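Local coordinates for protein SnoaL-like polyketide cyclase (Agrobacterium tumefaciens str. C58, PDB 3EHC) that is of unknown function but belongs to the SnoaL-like polyketide cyclase family of the NTF2 clan and forms a two-chain assembly, at residues Asp7-Tyr12 against Glu100-Asp105; Asp22-Phe27 against Ser42-Met47; Glu63-Asp68 against Leu72-Phe77. One frame throughout, in Å; residues are numbered along the deposited sequence.

Overall arrangement
Contact 1 is the core of the three: its touching residues are all buried where helix 5-17 lies against the central strand 96-107. Contact 3 belongs to the same sheet, one strand further out, and grades from buried Leu72, Ala73 and Ala74 to an exposed Glu63; Leu65 and Ala74 pack on Tyr9 of contact 1, and both contacts reach the second subunit. Contact 2 is more peripheral, joining the turn after helix 5-17 to helix 40-54 without touching contact 3. Their chemistry differs: a tyrosine pair sharing a hydroxyl bond in contact 1, leucine packing under an arginine in contact 2, backbone pairing with a terminal salt bridge in contact 3. Tyr12 and Tyr44 hydroxyls connect contacts 1 and 2.

Contact 1: Asp7-Tyr12 against Glu100-Asp105; sequences DIYLAY and EHVFYD
Tyr9 and Tyr104 meet through their hydroxyls and the ring carbons next to them. Tyr9 OH lies 2.7 Å from Tyr104 OH, a hydrogen bond in which either oxygen could be the donor. Behind it the rings come close on one flank, with Tyr9 CE1 3.4 Å from Tyr104 CE1. Their planes are inclined by 54° and their centroids stand 4.9 Å apart, so the pair is oblique, neither stacked nor T-shaped. The side chains are nearly perpendicular: a trans chi1 of -172° sends Tyr9 from the helix toward the sheet, while Tyr104 runs along the sheet surface. Tyr9 CD1 stands over one face of the Tyr104 ring, toward its rim, and Val102 CG2, from two residues earlier on the same strand, over the opposite face. Tyr12 adds a looser touch: Tyr104 OH lies at the edge of the Tyr12 ring, near its plane, 4.5 Å from Tyr12 CE2; the Tyr12 hydroxyl bonds to Tyr44. Further out, Leu72 and Ala74 on the neighbouring strand pack on Tyr9, and Ile111 touches Tyr104. Helix 5-17 thus lies across the concave side of a strongly bent sheet, the alpha+beta cone characteristic of the NTF2-like fold.

Contact 2: Asp22-Phe27 against Ser42-Met47; sequences DELGTF and SGYRDM
Leu24 and Arg45 run antiparallel alongside one another, the leucine heading for the helix and the arginine reaching back over the turn. One methyl does most of the touching: Leu24 CD2 packs closest on Arg45 CA and Arg45 CB, 3.6 Å from each, and also lies over one face of the guanidinium. With chi1 at -171°, Leu24 points its branched end away from its own backbone N and so at the helix. The arginine leaves its helix fully extended to CD, then bends at chi3 (-67°), which turns the guanidinium toward residues 22-25. Leu24 CB is 4.0 Å from Arg45 NH2. No hydrogen bond joins the two segments; the guanidinium is instead held by a neighbour of the turn, with Arg45 NE donating to the carbonyl oxygen of Phe21. Asp22 OD1 remains 5.7 Å from Arg45 NE, too far for a salt bridge. Tyr44, whose hydroxyl is engaged by Tyr12, comes alongside more loosely, its CD1 4.3 Å from Leu24 CD2 in an oblique approach. Within the helix Met47, a selenomethionine, places CE over the centre of the Tyr44 ring, 3.5 Å above it. Leu41, Leu48 and Tyr12 also pack on Leu24. The arrangement joins the loop after helix 5-17 to helix 40-54 in the NTF2-like alpha+beta fold.

Contact 3: Glu63-Asp68 against Leu72-Phe77; sequences EILVSD and LAARLF
Glu63 and Arg75 close one end of a beta hairpin formed by strands 62-67 and 71-80, and a classic beta bulge sits there, with two residues, Glu63 and Ile64, set opposite the single Arg75. The carbonyl oxygen of Arg75 takes a bond of 2.7 Å from Glu63 N and a weak one from Ile64 N; Arg75 N, donating to Ile64 O, completes the bulge. From there the pairing is regular and antiparallel. Val66 and Ala73 form a hydrogen-bonded pair, Val66 N donating to Ala73 O at 2.9 Å and Ala73 N to Val66 O at 2.7 Å. Leu65-Ala74 lies between it and the bulge and Ser67-Leu72 follows, both non-hydrogen-bonded.

Arg75 is extended from CG to NE, and its trans chi1 (175°) carries it along the strand pair beside Ile64; Ile64 CD1 rests 3.6 Å from Arg75 CD. Its NH1 has another partner, His101 NE2. Ile64, Val66, Ala73 and Arg75 share one face, and the second subunit packs there, its Trp115 on Ile64 and Arg75 and its Phe103 on Val66. The opposite face, with Leu65, Leu72 and Ala74, is turned to helix 5-17. There Leu65, its chi1 at -65°, swings CD2 across to within 3.7 Å of Ala74 CB. Ser67 meets Leu72 through CB, leaving its OG to bond Asn6.

At the bulge, in the modelled conformer of Glu63, one of two, the extended side chain runs beside Arg75 in the same direction, yet carboxylate and guanidinium planes stand 84° apart. In their salt bridge Arg75 NE therefore meets Glu63 OE1, 3.0 Å away, from above the carboxylate plane, and a water spans the pair, donating to Glu63 OE1 and accepting from Arg75 NH2.

Contact 1: Asp7-Tyr12 against Glu100-Asp105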
loop_
_atom_site.group_PDB
_atom_site.type_symbol
_atom_site.label_atom_id
_atom_site.label_comp_id
_atom_site.label_asym_id
_atom_site.label_seq_id
_atom_site.Cartn_x
_atom_site.Cartn_y
_atom_site.Cartn_z
ATOM N N ASP B 7 10.679 7.527 14.489
ATOM C CA ASP B 7 10.677 8.849 15.080
ATOM C C ASP B 7 10.833 9.937 14.040
ATOM O O ASP B 7 10.103 10.920 14.097
ATOM C CB ASP B 7 11.762 8.972 16.142
ATOM C CG ASP B 7 11.504 8.088 17.325
ATOM O OD1 ASP B 7 10.355 8.003 17.772
ATOM O OD2 ASP B 7 12.458 7.483 17.825
ATOM N N ILE B 8 11.788 9.758 13.115
ATOM C CA ILE B 8 12.033 10.705 12.007
ATOM C C ILE B 8 10.727 10.873 11.175
ATOM O O ILE B 8 10.298 11.995 10.886
ATOM C CB ILE B 8 13.224 10.255 11.123
ATOM C CG1 ILE B 8 14.495 10.095 11.979
ATOM C CG2 ILE B 8 13.454 11.246 10.018
ATOM C CD1 ILE B 8 15.614 9.314 11.340
ATOM N N TYR B 9 10.086 9.744 10.860
ATOM C CA TYR B 9 8.876 9.734 10.081
ATOM C C TYR B 9 7.715 10.464 10.758
ATOM O O TYR B 9 7.028 11.245 10.107
ATOM C CB TYR B 9 8.456 8.298 9.756
ATOM C CG TYR B 9 7.301 8.249 8.790
ATOM C CD1 TYR B 9 7.437 8.767 7.501
ATOM C CD2 TYR B 9 6.069 7.686 9.149
ATOM C CE1 TYR B 9 6.386 8.736 6.601
ATOM C CE2 TYR B 9 5.002 7.652 8.245
ATOM C CZ TYR B 9 5.179 8.177 6.964
ATOM O OH TYR B 9 4.169 8.152 6.032
ATOM N N LEU B 10 7.481 10.194 12.041
ATOM C CA LEU B 10 6.396 10.854 12.756
ATOM C C LEU B 10 6.659 12.367 12.880
ATOM O O LEU B 10 5.708 13.142 12.828
ATOM C CB LEU B 10 6.121 10.185 14.109
ATOM C CG LEU B 10 5.531 8.766 14.105
ATOM C CD1 LEU B 10 5.322 8.263 15.514
ATOM C CD2 LEU B 10 4.227 8.692 13.370
ATOM N N ALA B 11 7.935 12.773 12.992
ATOM C CA ALA B 11 8.321 14.193 12.980
ATOM C C ALA B 11 8.052 14.801 11.590
ATOM O O ALA B 11 7.608 15.929 11.475
ATOM C CB ALA B 11 9.793 14.371 13.396
ATOM N N TYR B 12 8.300 14.031 10.536
ATOM C CA TYR B 12 7.995 14.456 9.153
ATOM C C TYR B 12 6.501 14.697 8.962
ATOM O O TYR B 12 6.100 15.729 8.415
ATOM C CB TYR B 12 8.534 13.418 8.144
ATOM C CG TYR B 12 7.937 13.427 6.746
ATOM C CD1 TYR B 12 8.220 14.438 5.845
ATOM C CD2 TYR B 12 7.127 12.379 6.314
ATOM C CE1 TYR B 12 7.686 14.429 4.547
ATOM C CE2 TYR B 12 6.576 12.368 5.044
ATOM C CZ TYR B 12 6.864 13.390 4.154
ATOM O OH TYR B 12 6.306 13.370 2.876
ATOM N N GLU B 100 -3.769 5.216 2.363
ATOM C CA GLU B 100 -2.619 5.204 1.472
ATOM C C GLU B 100 -1.598 4.233 2.085
ATOM O O GLU B 100 -1.336 4.283 3.292
ATOM C CB GLU B 100 -1.998 6.589 1.381
ATOM C CG GLU B 100 -0.857 6.702 0.361
ATOM C CD GLU B 100 -0.075 8.019 0.479
ATOM O OE1 GLU B 100 -0.543 8.950 1.166
ATOM O OE2 GLU B 100 1.016 8.125 -0.128
ATOM N N HIS B 101 -1.058 3.345 1.251
ATOM C CA HIS B 101 0.022 2.439 1.641
ATOM C C HIS B 101 1.291 2.843 0.917
ATOM O O HIS B 101 1.368 2.831 -0.305
ATOM C CB HIS B 101 -0.308 1.014 1.292
ATOM C CG HIS B 101 -1.390 0.429 2.145
ATOM N ND1 HIS B 101 -1.709 -0.909 2.128
ATOM C CD2 HIS B 101 -2.227 1.006 3.036
ATOM C CE1 HIS B 101 -2.685 -1.137 2.985
ATOM N NE2 HIS B 101 -3.015 0.010 3.550
ATOM N N VAL B 102 2.309 3.178 1.688
ATOM C CA VAL B 102 3.482 3.820 1.124
ATOM C C VAL B 102 4.769 3.231 1.717
ATOM O O VAL B 102 4.858 2.961 2.904
ATOM C CB VAL B 102 3.364 5.387 1.271
ATOM C CG1 VAL B 102 3.047 5.743 2.685
ATOM C CG2 VAL B 102 4.616 6.156 0.688
ATOM N N PHE B 103 5.725 2.983 0.831
ATOM C CA PHE B 103 7.089 2.542 1.169
ATOM C C PHE B 103 8.091 3.692 0.983
ATOM O O PHE B 103 8.021 4.432 -0.003
ATOM C CB PHE B 103 7.521 1.353 0.277
ATOM C CG PHE B 103 6.820 0.087 0.597
ATOM C CD1 PHE B 103 5.560 -0.173 0.061
ATOM C CD2 PHE B 103 7.369 -0.843 1.479
ATOM C CE1 PHE B 103 4.876 -1.320 0.401
ATOM C CE2 PHE B 103 6.655 -2.024 1.799
ATOM C CZ PHE B 103 5.440 -2.237 1.267
ATOM N N TYR B 104 8.999 3.831 1.942
ATOM C CA TYR B 104 10.073 4.822 1.889
ATOM C C TYR B 104 11.432 4.148 1.998
ATOM O O TYR B 104 11.639 3.276 2.848
ATOM C CB TYR B 104 9.963 5.838 3.021
ATOM C CG TYR B 104 8.635 6.572 3.111
ATOM C CD1 TYR B 104 7.573 6.023 3.815
ATOM C CD2 TYR B 104 8.450 7.817 2.496
ATOM C CE1 TYR B 104 6.366 6.681 3.931
ATOM C CE2 TYR B 104 7.219 8.492 2.586
ATOM C CZ TYR B 104 6.179 7.911 3.321
ATOM O OH TYR B 104 4.954 8.542 3.448
ATOM N N ASP B 105 12.344 4.545 1.112
ATOM C CA ASP B 105 13.732 4.158 1.208
ATOM C C ASP B 105 14.423 5.408 1.755
ATOM O O ASP B 105 14.315 6.481 1.169
ATOM C CB ASP B 105 14.235 3.698 -0.168
ATOM C CG ASP B 105 15.617 3.030 -0.137
ATOM O OD1 ASP B 105 16.107 2.512 0.924
ATOM O OD2 ASP B 105 16.235 3.043 -1.235
#

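Contact 2: Asp22-Phe27 against Ser42-Met47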
loop_
_atom_site.group_PDB
_atom_site.type_symbol
_atom_site.label_atom_id
_atom_site.label_comp_id
_atom_site.label_asym_id
_atom_site.label_seq_id
_atom_site.Cartn_x
_atom_site.Cartn_y
_atom_site.Cartn_z
ATOM N N ASP B 22 9.123 24.833 4.596
ATOM C CA ASP B 22 10.467 25.402 4.632
ATOM C C ASP B 22 11.419 24.416 5.301
ATOM O O ASP B 22 12.608 24.401 5.010
ATOM C CB ASP B 22 10.495 26.728 5.408
ATOM C CG ASP B 22 9.660 27.820 4.752
ATOM O OD1 ASP B 22 8.802 27.505 3.906
ATOM O OD2 ASP B 22 9.864 29.000 5.088
ATOM N N GLU B 23 10.872 23.601 6.206
ATOM C CA GLU B 23 11.628 22.573 6.941
ATOM C C GLU B 23 11.787 21.245 6.170
ATOM O O GLU B 23 12.476 20.344 6.651
ATOM C CB GLU B 23 10.920 22.261 8.287
ATOM C CG GLU B 23 10.510 23.498 9.111
ATOM N N LEU B 24 11.171 21.128 4.990
ATOM C CA LEU B 24 11.015 19.826 4.311
ATOM C C LEU B 24 12.330 19.084 4.061
ATOM O O LEU B 24 12.401 17.862 4.215
ATOM C CB LEU B 24 10.268 20.015 2.986
ATOM C CG LEU B 24 9.805 18.791 2.198
ATOM C CD1 LEU B 24 8.949 17.846 3.043
ATOM C CD2 LEU B 24 9.040 19.289 0.983
ATOM N N GLY B 25 13.365 19.818 3.678
ATOM C CA GLY B 25 14.687 19.238 3.460
ATOM C C GLY B 25 15.384 18.610 4.664
ATOM O O GLY B 25 16.389 17.921 4.487
ATOM N N THR B 26 14.878 18.854 5.878
ATOM C CA THR B 26 15.307 18.114 7.076
ATOM C C THR B 26 14.985 16.636 6.929
ATOM O O THR B 26 15.743 15.788 7.387
ATOM C CB THR B 26 14.639 18.684 8.364
ATOM O OG1 THR B 26 15.283 19.915 8.713
ATOM C CG2 THR B 26 14.731 17.715 9.564
ATOM N N PHE B 27 13.865 16.344 6.254
ATOM C CA PHE B 27 13.293 14.998 6.152
ATOM C C PHE B 27 13.376 14.363 4.752
ATOM O O PHE B 27 13.254 13.151 4.628
ATOM C CB PHE B 27 11.820 15.065 6.563
ATOM C CG PHE B 27 11.584 15.684 7.917
ATOM C CD1 PHE B 27 11.931 15.008 9.073
ATOM C CD2 PHE B 27 10.987 16.933 8.032
ATOM C CE1 PHE B 27 11.707 15.567 10.312
ATOM C CE2 PHE B 27 10.763 17.499 9.274
ATOM C CZ PHE B 27 11.124 16.811 10.415
ATOM N N SER B 42 12.153 20.055 -4.440
ATOM C CA SER B 42 11.209 21.126 -4.849
ATOM C C SER B 42 9.958 20.568 -5.547
ATOM O O SER B 42 8.852 21.082 -5.348
ATOM C CB SER B 42 11.893 22.239 -5.686
ATOM O OG SER B 42 12.286 21.774 -6.964
ATOM N N GLY B 43 10.131 19.505 -6.330
ATOM C CA GLY B 43 8.995 18.792 -6.904
ATOM C C GLY B 43 8.116 18.133 -5.858
ATOM O O GLY B 43 6.908 18.087 -6.012
ATOM N N TYR B 44 8.751 17.630 -4.801
ATOM C CA TYR B 44 8.098 17.008 -3.666
ATOM C C TYR B 44 7.320 18.045 -2.858
ATOM O O TYR B 44 6.171 17.797 -2.467
ATOM C CB TYR B 44 9.153 16.302 -2.803
ATOM C CG TYR B 44 8.629 15.170 -1.945
ATOM C CD1 TYR B 44 7.985 15.440 -0.745
ATOM C CD2 TYR B 44 8.794 13.836 -2.318
ATOM C CE1 TYR B 44 7.491 14.422 0.069
ATOM C CE2 TYR B 44 8.296 12.789 -1.505
ATOM C CZ TYR B 44 7.643 13.102 -0.309
ATOM O OH TYR B 44 7.141 12.126 0.541
ATOM N N ARG B 45 7.937 19.199 -2.616
ATOM C CA ARG B 45 7.273 20.328 -1.947
ATOM C C ARG B 45 6.043 20.777 -2.733
ATOM O O ARG B 45 4.995 21.018 -2.153
ATOM C CB ARG B 45 8.247 21.499 -1.771
ATOM C CG ARG B 45 7.676 22.695 -1.007
ATOM C CD ARG B 45 8.715 23.816 -0.784
ATOM N NE ARG B 45 9.806 23.405 0.115
ATOM C CZ ARG B 45 11.067 23.143 -0.254
ATOM N NH1 ARG B 45 11.464 23.231 -1.528
ATOM N NH2 ARG B 45 11.955 22.785 0.670
ATOM N N ASP B 46 6.181 20.891 -4.051
ATOM C CA ASP B 46 5.066 21.294 -4.931
ATOM C C ASP B 46 3.912 20.320 -4.849
ATOM O O ASP B 46 2.760 20.720 -4.873
ATOM C CB ASP B 46 5.491 21.352 -6.414
ATOM C CG ASP B 46 6.502 22.433 -6.708
ATOM O OD1 ASP B 46 6.636 23.396 -5.909
ATOM O OD2 ASP B 46 7.159 22.312 -7.765
HETATM N N MSE B 47 4.240 19.037 -4.805
HETATM C CA MSE B 47 3.252 17.974 -4.658
HETATM C C MSE B 47 2.438 18.103 -3.377
HETATM O O MSE B 47 1.226 17.999 -3.424
HETATM C CB MSE B 47 3.927 16.605 -4.701
HETATM C CG MSE B 47 3.024 15.430 -4.357
HETATM SE SE MSE B 47 3.991 13.736 -4.176
HETATM C CE MSE B 47 4.824 13.948 -2.400
#

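Contact 3: Glu63-Asp68 against Leu72-Phe77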
loop_
_atom_site.group_PDB
_atom_site.type_symbol
_atom_site.label_atom_id
_atom_site.label_comp_id
_atom_site.label_asym_id
_atom_site.label_seq_id
_atom_site.Cartn_x
_atom_site.Cartn_y
_atom_site.Cartn_z
ATOM N N GLU B 63 -1.686 4.625 10.798
ATOM C CA GLU B 63 -2.313 3.528 11.539
ATOM C C GLU B 63 -1.272 2.457 11.860
ATOM O O GLU B 63 -1.171 2.004 12.998
ATOM C CB GLU B 63 -3.474 2.910 10.734
ATOM C CG GLU B 63 -4.167 1.705 11.416
ATOM C CD GLU B 63 -5.219 1.039 10.556
ATOM O OE1 GLU B 63 -5.959 1.754 9.866
ATOM O OE2 GLU B 63 -5.328 -0.208 10.590
ATOM N N ILE B 64 -0.508 2.064 10.850
ATOM C CA ILE B 64 0.494 0.990 10.974
ATOM C C ILE B 64 1.800 1.525 10.441
ATOM O O ILE B 64 1.801 2.172 9.408
ATOM C CB ILE B 64 0.171 -0.324 10.184
ATOM C CG1 ILE B 64 -1.248 -0.832 10.463
ATOM C CG2 ILE B 64 1.251 -1.390 10.524
ATOM C CD1 ILE B 64 -1.766 -1.836 9.474
ATOM N N LEU B 65 2.878 1.303 11.186
ATOM C CA LEU B 65 4.246 1.575 10.763
ATOM C C LEU B 65 5.090 0.282 10.916
ATOM O O LEU B 65 5.058 -0.368 11.969
ATOM C CB LEU B 65 4.917 2.656 11.623
ATOM C CG LEU B 65 4.444 4.104 11.646
ATOM C CD1 LEU B 65 5.391 4.892 12.570
ATOM C CD2 LEU B 65 4.384 4.700 10.223
ATOM N N VAL B 66 5.806 -0.091 9.851
ATOM C CA VAL B 66 6.769 -1.181 9.887
ATOM C C VAL B 66 8.091 -0.650 9.330
ATOM O O VAL B 66 8.138 -0.054 8.248
ATOM C CB VAL B 66 6.368 -2.392 9.037
ATOM C CG1 VAL B 66 7.219 -3.586 9.456
ATOM C CG2 VAL B 66 4.871 -2.722 9.129
ATOM N N SER B 67 9.172 -0.858 10.054
ATOM C CA SER B 67 10.456 -0.344 9.594
ATOM C C SER B 67 11.653 -1.174 10.029
ATOM O O SER B 67 11.622 -1.925 11.023
ATOM C CB SER B 67 10.637 1.121 10.022
ATOM O OG SER B 67 10.575 1.258 11.429
ATOM N N ASP B 68 12.729 -1.012 9.269
ATOM C CA ASP B 68 14.026 -1.584 9.633
ATOM C C ASP B 68 15.094 -0.480 9.574
ATOM O O ASP B 68 14.789 0.691 9.813
ATOM C CB ASP B 68 14.354 -2.828 8.794
ATOM C CG ASP B 68 14.357 -2.565 7.295
ATOM O OD1 ASP B 68 14.704 -1.439 6.881
ATOM O OD2 ASP B 68 14.013 -3.503 6.529
ATOM N N LEU B 72 10.905 2.156 5.605
ATOM C CA LEU B 72 9.675 2.269 6.411
ATOM C C LEU B 72 8.461 2.101 5.497
ATOM O O LEU B 72 8.439 2.637 4.380
ATOM C CB LEU B 72 9.619 3.598 7.205
ATOM C CG LEU B 72 8.392 3.898 8.083
ATOM C CD1 LEU B 72 8.762 4.704 9.294
ATOM C CD2 LEU B 72 7.278 4.629 7.259
ATOM N N ALA B 73 7.494 1.307 5.958
ATOM C CA ALA B 73 6.202 1.165 5.294
ATOM C C ALA B 73 5.131 1.717 6.242
ATOM O O ALA B 73 5.109 1.361 7.440
ATOM C CB ALA B 73 5.947 -0.286 4.982
ATOM N N ALA B 74 4.258 2.583 5.712
ATOM C CA ALA B 74 3.167 3.197 6.494
ATOM C C ALA B 74 1.798 2.910 5.872
ATOM O O ALA B 74 1.640 2.992 4.658
ATOM C CB ALA B 74 3.387 4.719 6.618
ATOM N N ARG B 75 0.827 2.530 6.707
ATOM C CA ARG B 75 -0.584 2.640 6.366
ATOM C C ARG B 75 -1.090 3.927 7.011
ATOM O O ARG B 75 -1.157 4.021 8.220
ATOM C CB ARG B 75 -1.382 1.443 6.856
ATOM C CG ARG B 75 -2.870 1.559 6.634
ATOM C CD ARG B 75 -3.509 0.270 7.183
ATOM N NE ARG B 75 -4.941 0.372 7.376
ATOM C CZ ARG B 75 -5.823 0.236 6.390
ATOM N NH1 ARG B 75 -5.441 -0.031 5.135
ATOM N NH2 ARG B 75 -7.087 0.321 6.669
ATOM N N LEU B 76 -1.427 4.898 6.167
ATOM C CA LEU B 76 -1.952 6.189 6.553
ATOM C C LEU B 76 -3.441 6.175 6.261
ATOM O O LEU B 76 -3.856 5.713 5.190
ATOM C CB LEU B 76 -1.324 7.279 5.683
ATOM C CG LEU B 76 0.201 7.358 5.680
ATOM C CD1 LEU B 76 0.758 8.244 4.553
ATOM C CD2 LEU B 76 0.558 7.861 7.030
ATOM N N PHE B 77 -4.214 6.718 7.198
ATOM C CA PHE B 77 -5.640 6.828 7.111
ATOM C C PHE B 77 -6.025 8.317 6.987
ATOM O O PHE B 77 -5.529 9.170 7.741
ATOM C CB PHE B 77 -6.282 6.185 8.349
ATOM C CG PHE B 77 -7.750 6.469 8.461
ATOM C CD1 PHE B 77 -8.626 5.971 7.503
ATOM C CD2 PHE B 77 -8.251 7.280 9.487
ATOM C CE1 PHE B 77 -9.969 6.238 7.559
ATOM C CE2 PHE B 77 -9.627 7.558 9.560
ATOM C CZ PHE B 77 -10.483 7.040 8.589
HETATM O O HOH W 1 -8.757 1.252 9.299
#